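Local coordinates for protein pyruvate carboxylase n-terminal domain (Aquifex aeolicus, PDB 1ULZ) that serves as the biotin carboxylase subunit of pyruvate carboxylase, an enzyme component with an ATP-grasp domain, at residues P349-Y357 / H369-P379. The protein carries 1 engineered substitution. Residues are numbered along the deposited sequence; the frame is centred on the assembly and turned at random.
Sequences PSTRVIERY and HAAARGFEVTP. Unlike the reference sequence in segment 349-357: Arg352 (reference Gly).
Ile354 bonds through both of its backbone polar groups to the loop 369-379. Ile354 N donates to Phe375 O at 2.9 Å, and its O accepts Gly374 N almost straight, at 174°. Val377 N to Arg352 O, at 3.0 Å, together with Ile354 N to Phe375 O, frames a single antiparallel bridge, the non-hydrogen-bonded pair Val353 and Glu376; Arg352 is an engineered residue and lends only its carbonyl here. Phe375 O also receives the CA-H of Val353.

Both these partners of Ile354 belong to the type II turn Ala372 to Phe375, closed by Phe375 N on Ala372 O. Gly374 suits its place there: at its positive phi a side chain would collide with the carbonyl O of Arg373. Beta-branched Val353 lays CG1 over two carbonyls of the turn, 3.3 Å from Phe375 O, and CG2 on Glu376 CG.

Inward, Ile354 extends CD1 to 3.7 Å from Phe375 CD1, and Ala371 CB sits over one face of that ring, offset toward its rim. The small Ala371 methyl also fits against Tyr357 CZ. With CG anti to the backbone N (chi1 -171°), Tyr357 reaches toward His369, and its OH meets ND1 at 2.5 Å in a short hydrogen bond. The two rings meet at their edges, with planes 24° apart. The phenol oxygen shares a second hydrogen bond with Tyr409 OH, while His369 NE2 bonds to Val359 O of the second subunit, so the imidazole is held at both nitrogens.

This contact ties two loops of the biotin carboxylase C-terminal domain together at the dimer interface, where His369 stacks on Tyr358 of the second subunit. Strand 384-392 packs on Ile354, Tyr357 and Ala371, strand 410-411 on Ile354 and Tyr357, and helix 40-44 touches Ala370 and Ala372.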
ATOM      1  N   PRO A 349      -4.012 -10.624 -27.321  1.00 54.18           N
ATOM      2  CA  PRO A 349      -3.550  -9.296 -26.892  1.00 53.76           C
ATOM      3  C   PRO A 349      -4.198  -8.112 -27.616  1.00 53.62           C
ATOM      4  O   PRO A 349      -4.429  -8.163 -28.835  1.00 52.80           O
ATOM      5  CB  PRO A 349      -2.041  -9.348 -27.158  1.00 53.81           C
ATOM      6  CG  PRO A 349      -1.718 -10.816 -27.054  1.00 53.66           C
ATOM      7  CD  PRO A 349      -2.878 -11.445 -27.784  1.00 54.10           C
ATOM      8  N   SER A 350      -4.471  -7.048 -26.856  1.00 52.66           N
ATOM      9  CA  SER A 350      -5.060  -5.822 -27.390  1.00 52.83           C
ATOM     10  C   SER A 350      -3.904  -4.846 -27.530  1.00 52.53           C
ATOM     11  O   SER A 350      -3.606  -4.100 -26.593  1.00 52.55           O
ATOM     12  CB  SER A 350      -6.083  -5.212 -26.412  1.00 53.30           C
ATOM     13  OG  SER A 350      -6.947  -6.185 -25.843  1.00 54.00           O
ATOM     14  N   THR A 351      -3.251  -4.842 -28.687  1.00 52.52           N
ATOM     15  CA  THR A 351      -2.118  -3.949 -28.903  1.00 52.01           C
ATOM     16  C   THR A 351      -2.550  -2.518 -29.197  1.00 50.82           C
ATOM     17  O   THR A 351      -2.231  -1.973 -30.262  1.00 51.36           O
ATOM     18  CB  THR A 351      -1.255  -4.420 -30.083  1.00 53.21           C
ATOM     19  OG1 THR A 351      -2.007  -4.279 -31.297  1.00 53.14           O
ATOM     20  CG2 THR A 351      -0.846  -5.878 -29.896  1.00 53.16           C
ATOM     21  N   ARG A 352      -3.265  -1.896 -28.265  1.00 48.78           N
ATOM     22  CA  ARG A 352      -3.706  -0.532 -28.491  1.00 46.47           C
ATOM     23  C   ARG A 352      -3.228   0.460 -27.434  1.00 43.58           C
ATOM     24  O   ARG A 352      -2.273   0.191 -26.700  1.00 42.72           O
ATOM     25  CB  ARG A 352      -5.229  -0.492 -28.620  1.00 49.05           C
ATOM     26  CG  ARG A 352      -5.729  -1.309 -29.802  1.00 51.81           C
ATOM     27  CD  ARG A 352      -6.925  -0.652 -30.481  1.00 54.17           C
ATOM     28  NE  ARG A 352      -8.075  -0.527 -29.591  1.00 57.15           N
ATOM     29  CZ  ARG A 352      -9.257  -0.040 -29.970  1.00 58.46           C
ATOM     30  NH1 ARG A 352      -9.440   0.364 -31.225  1.00 59.41           N
ATOM     31  NH2 ARG A 352     -10.256   0.044 -29.098  1.00 58.80           N
ATOM     32  N   VAL A 353      -3.889   1.613 -27.365  1.00 39.26           N
ATOM     33  CA  VAL A 353      -3.493   2.651 -26.421  1.00 35.10           C
ATOM     34  C   VAL A 353      -4.549   2.914 -25.350  1.00 32.84           C
ATOM     35  O   VAL A 353      -5.737   3.002 -25.645  1.00 30.68           O
ATOM     36  CB  VAL A 353      -3.203   3.956 -27.175  1.00 35.65           C
ATOM     37  CG1 VAL A 353      -2.599   4.979 -26.240  1.00 36.16           C
ATOM     38  CG2 VAL A 353      -2.269   3.672 -28.351  1.00 35.66           C
ATOM     39  N   ILE A 354      -4.103   3.037 -24.102  1.00 30.72           N
ATOM     40  CA  ILE A 354      -5.011   3.293 -22.990  1.00 28.56           C
ATOM     41  C   ILE A 354      -5.507   4.737 -23.009  1.00 28.31           C
ATOM     42  O   ILE A 354      -4.721   5.671 -23.149  1.00 26.98           O
ATOM     43  CB  ILE A 354      -4.318   3.001 -21.630  1.00 27.69           C
ATOM     44  CG1 ILE A 354      -4.126   1.492 -21.469  1.00 25.66           C
ATOM     45  CG2 ILE A 354      -5.139   3.560 -20.475  1.00 23.64           C
ATOM     46  CD1 ILE A 354      -3.543   1.095 -20.135  1.00 24.97           C
ATOM     47  N   GLU A 355      -6.822   4.905 -22.886  1.00 29.07           N
ATOM     48  CA  GLU A 355      -7.434   6.228 -22.872  1.00 30.20           C
ATOM     49  C   GLU A 355      -7.733   6.607 -21.420  1.00 29.43           C
ATOM     50  O   GLU A 355      -6.934   7.295 -20.787  1.00 30.79           O
ATOM     51  CB  GLU A 355      -8.708   6.223 -23.722  1.00 32.90           C
ATOM     52  CG  GLU A 355      -8.461   5.645 -25.109  1.00 39.46           C
ATOM     53  CD  GLU A 355      -9.684   5.676 -26.005  1.00 44.24           C
ATOM     54  OE1 GLU A 355     -10.816   5.817 -25.485  1.00 45.88           O
ATOM     55  OE2 GLU A 355      -9.508   5.540 -27.241  1.00 47.24           O
ATOM     56  N   ARG A 356      -8.860   6.165 -20.872  1.00 27.93           N
ATOM     57  CA  ARG A 356      -9.142   6.500 -19.479  1.00 27.74           C
ATOM     58  C   ARG A 356      -8.344   5.535 -18.606  1.00 26.38           C
ATOM     59  O   ARG A 356      -8.157   4.370 -18.959  1.00 25.46           O
ATOM     60  CB  ARG A 356     -10.646   6.423 -19.192  1.00 29.79           C
ATOM     61  CG  ARG A 356     -11.447   7.292 -20.161  1.00 33.77           C
ATOM     62  CD  ARG A 356     -12.768   7.814 -19.604  1.00 39.65           C
ATOM     63  NE  ARG A 356     -13.761   6.768 -19.389  1.00 44.23           N
ATOM     64  CZ  ARG A 356     -15.078   6.977 -19.385  1.00 47.61           C
ATOM     65  NH1 ARG A 356     -15.568   8.197 -19.592  1.00 47.05           N
ATOM     66  NH2 ARG A 356     -15.914   5.964 -19.169  1.00 49.19           N
ATOM     67  N   TYR A 357      -7.837   6.031 -17.486  1.00 24.43           N
ATOM     68  CA  TYR A 357      -7.030   5.205 -16.600  1.00 23.58           C
ATOM     69  C   TYR A 357      -7.063   5.742 -15.176  1.00 22.62           C
ATOM     70  O   TYR A 357      -6.522   6.811 -14.897  1.00 21.18           O
ATOM     71  CB  TYR A 357      -5.578   5.166 -17.116  1.00 22.33           C
ATOM     72  CG  TYR A 357      -4.673   4.172 -16.402  1.00 22.07           C
ATOM     73  CD1 TYR A 357      -3.639   4.607 -15.578  1.00 20.48           C
ATOM     74  CD2 TYR A 357      -4.867   2.805 -16.540  1.00 20.55           C
ATOM     75  CE1 TYR A 357      -2.834   3.710 -14.915  1.00 19.64           C
ATOM     76  CE2 TYR A 357      -4.064   1.895 -15.876  1.00 18.84           C
ATOM     77  CZ  TYR A 357      -3.052   2.352 -15.064  1.00 20.76           C
ATOM     78  OH  TYR A 357      -2.271   1.446 -14.376  1.00 20.72           O
ATOM     79  N   HIS A 369       2.974  -0.646 -11.462  1.00 20.85           N
ATOM     80  CA  HIS A 369       2.718  -0.362 -12.872  1.00 21.11           C
ATOM     81  C   HIS A 369       3.577   0.748 -13.472  1.00 22.34           C
ATOM     82  O   HIS A 369       4.271   1.483 -12.768  1.00 20.33           O
ATOM     83  CB  HIS A 369       1.244   0.011 -13.076  1.00 20.76           C
ATOM     84  CG  HIS A 369       0.891   1.373 -12.564  1.00 21.64           C
ATOM     85  ND1 HIS A 369      -0.230   2.057 -12.980  1.00 22.63           N
ATOM     86  CD2 HIS A 369       1.531   2.193 -11.695  1.00 22.30           C
ATOM     87  CE1 HIS A 369      -0.264   3.242 -12.394  1.00 21.53           C
ATOM     88  NE2 HIS A 369       0.794   3.349 -11.611  1.00 22.32           N
ATOM     89  N   ALA A 370       3.497   0.862 -14.793  1.00 22.44           N
ATOM     90  CA  ALA A 370       4.222   1.884 -15.541  1.00 23.89           C
ATOM     91  C   ALA A 370       3.230   2.559 -16.492  1.00 24.41           C
ATOM     92  O   ALA A 370       3.621   3.267 -17.419  1.00 25.85           O
ATOM     93  CB  ALA A 370       5.354   1.244 -16.335  1.00 23.22           C
ATOM     94  N   ALA A 371       1.941   2.350 -16.234  1.00 23.54           N
ATOM     95  CA  ALA A 371       0.898   2.885 -17.092  1.00 24.13           C
ATOM     96  C   ALA A 371       0.288   4.230 -16.712  1.00 24.25           C
ATOM     97  O   ALA A 371       0.407   4.712 -15.585  1.00 23.37           O
ATOM     98  CB  ALA A 371      -0.210   1.850 -17.242  1.00 24.94           C
ATOM     99  N   ALA A 372      -0.381   4.812 -17.698  1.00 24.80           N
ATOM    100  CA  ALA A 372      -1.068   6.093 -17.577  1.00 25.96           C
ATOM    101  C   ALA A 372      -1.763   6.291 -18.919  1.00 25.74           C
ATOM    102  O   ALA A 372      -1.616   5.464 -19.819  1.00 25.34           O
ATOM    103  CB  ALA A 372      -0.063   7.215 -17.334  1.00 24.57           C
ATOM    104  N   ARG A 373      -2.532   7.365 -19.056  1.00 26.63           N
ATOM    105  CA  ARG A 373      -3.185   7.627 -20.325  1.00 27.75           C
ATOM    106  C   ARG A 373      -2.076   7.732 -21.365  1.00 27.71           C
ATOM    107  O   ARG A 373      -1.052   8.366 -21.122  1.00 26.15           O
ATOM    108  CB  ARG A 373      -3.961   8.939 -20.277  1.00 30.10           C
ATOM    109  CG  ARG A 373      -4.557   9.313 -21.622  1.00 35.05           C
ATOM    110  CD  ARG A 373      -5.613  10.394 -21.495  1.00 40.72           C
ATOM    111  NE  ARG A 373      -6.240  10.667 -22.789  1.00 44.78           N
ATOM    112  CZ  ARG A 373      -5.608  11.213 -23.823  1.00 46.82           C
ATOM    113  NH1 ARG A 373      -4.326  11.558 -23.713  1.00 48.40           N
ATOM    114  NH2 ARG A 373      -6.250  11.396 -24.973  1.00 47.47           N
ATOM    115  N   GLY A 374      -2.267   7.097 -22.514  1.00 27.99           N
ATOM    116  CA  GLY A 374      -1.248   7.152 -23.545  1.00 28.94           C
ATOM    117  C   GLY A 374      -0.400   5.896 -23.561  1.00 30.23           C
ATOM    118  O   GLY A 374       0.269   5.599 -24.551  1.00 31.34           O
ATOM    119  N   PHE A 375      -0.417   5.164 -22.454  1.00 30.39           N
ATOM    120  CA  PHE A 375       0.333   3.922 -22.348  1.00 30.62           C
ATOM    121  C   PHE A 375      -0.031   3.087 -23.565  1.00 32.32           C
ATOM    122  O   PHE A 375      -1.197   3.013 -23.945  1.00 31.44           O
ATOM    123  CB  PHE A 375      -0.061   3.196 -21.063  1.00 29.42           C
ATOM    124  CG  PHE A 375       0.601   1.859 -20.877  1.00 27.99           C
ATOM    125  CD1 PHE A 375      -0.030   0.695 -21.290  1.00 28.29           C
ATOM    126  CD2 PHE A 375       1.825   1.759 -20.228  1.00 29.19           C
ATOM    127  CE1 PHE A 375       0.540  -0.547 -21.053  1.00 28.23           C
ATOM    128  CE2 PHE A 375       2.406   0.515 -19.986  1.00 27.51           C
ATOM    129  CZ  PHE A 375       1.761  -0.636 -20.397  1.00 26.97           C
ATOM    130  N   GLU A 376       0.968   2.465 -24.184  1.00 34.28           N
ATOM    131  CA  GLU A 376       0.718   1.671 -25.375  1.00 36.74           C
ATOM    132  C   GLU A 376       1.204   0.244 -25.229  1.00 37.12           C
ATOM    133  O   GLU A 376       2.284  -0.005 -24.693  1.00 37.64           O
ATOM    134  CB  GLU A 376       1.410   2.307 -26.583  1.00 38.26           C
ATOM    135  CG  GLU A 376       0.948   1.732 -27.910  1.00 41.97           C
ATOM    136  CD  GLU A 376       1.928   1.985 -29.038  1.00 43.63           C
ATOM    137  OE1 GLU A 376       2.545   3.082 -29.073  1.00 43.36           O
ATOM    138  OE2 GLU A 376       2.072   1.084 -29.891  1.00 44.48           O
ATOM    139  N   VAL A 377       0.401  -0.695 -25.711  1.00 36.89           N
ATOM    140  CA  VAL A 377       0.770  -2.103 -25.660  1.00 37.17           C
ATOM    141  C   VAL A 377       1.261  -2.519 -27.052  1.00 37.25           C
ATOM    142  O   VAL A 377       0.446  -2.830 -27.927  1.00 37.19           O
ATOM    143  CB  VAL A 377      -0.445  -2.986 -25.274  1.00 37.92           C
ATOM    144  CG1 VAL A 377      -0.026  -4.435 -25.205  1.00 38.12           C
ATOM    145  CG2 VAL A 377      -1.018  -2.541 -23.932  1.00 38.53           C
ATOM    146  N   THR A 378       2.580  -2.498 -27.269  1.00 36.63           N
ATOM    147  CA  THR A 378       3.142  -2.889 -28.568  1.00 36.37           C
ATOM    148  C   THR A 378       3.124  -4.405 -28.703  1.00 36.60           C
ATOM    149  O   THR A 378       2.980  -5.117 -27.717  1.00 37.07           O
ATOM    150  CB  THR A 378       4.599  -2.402 -28.741  1.00 36.86           C
ATOM    151  OG1 THR A 378       5.451  -3.090 -27.817  1.00 36.94           O
ATOM    152  CG2 THR A 378       4.695  -0.905 -28.491  1.00 36.26           C
ATOM    153  N   PRO A 379       3.272  -4.925 -29.929  1.00 37.04           N
ATOM    154  CA  PRO A 379       3.262  -6.373 -30.144  1.00 36.65           C
ATOM    155  C   PRO A 379       4.614  -7.034 -29.870  1.00 36.50           C
ATOM    156  O   PRO A 379       4.768  -8.244 -30.046  1.00 36.82           O
ATOM    157  CB  PRO A 379       2.864  -6.488 -31.606  1.00 37.16           C
ATOM    158  CG  PRO A 379       3.605  -5.328 -32.207  1.00 37.79           C
ATOM    159  CD  PRO A 379       3.359  -4.203 -31.212  1.00 37.61           C
TER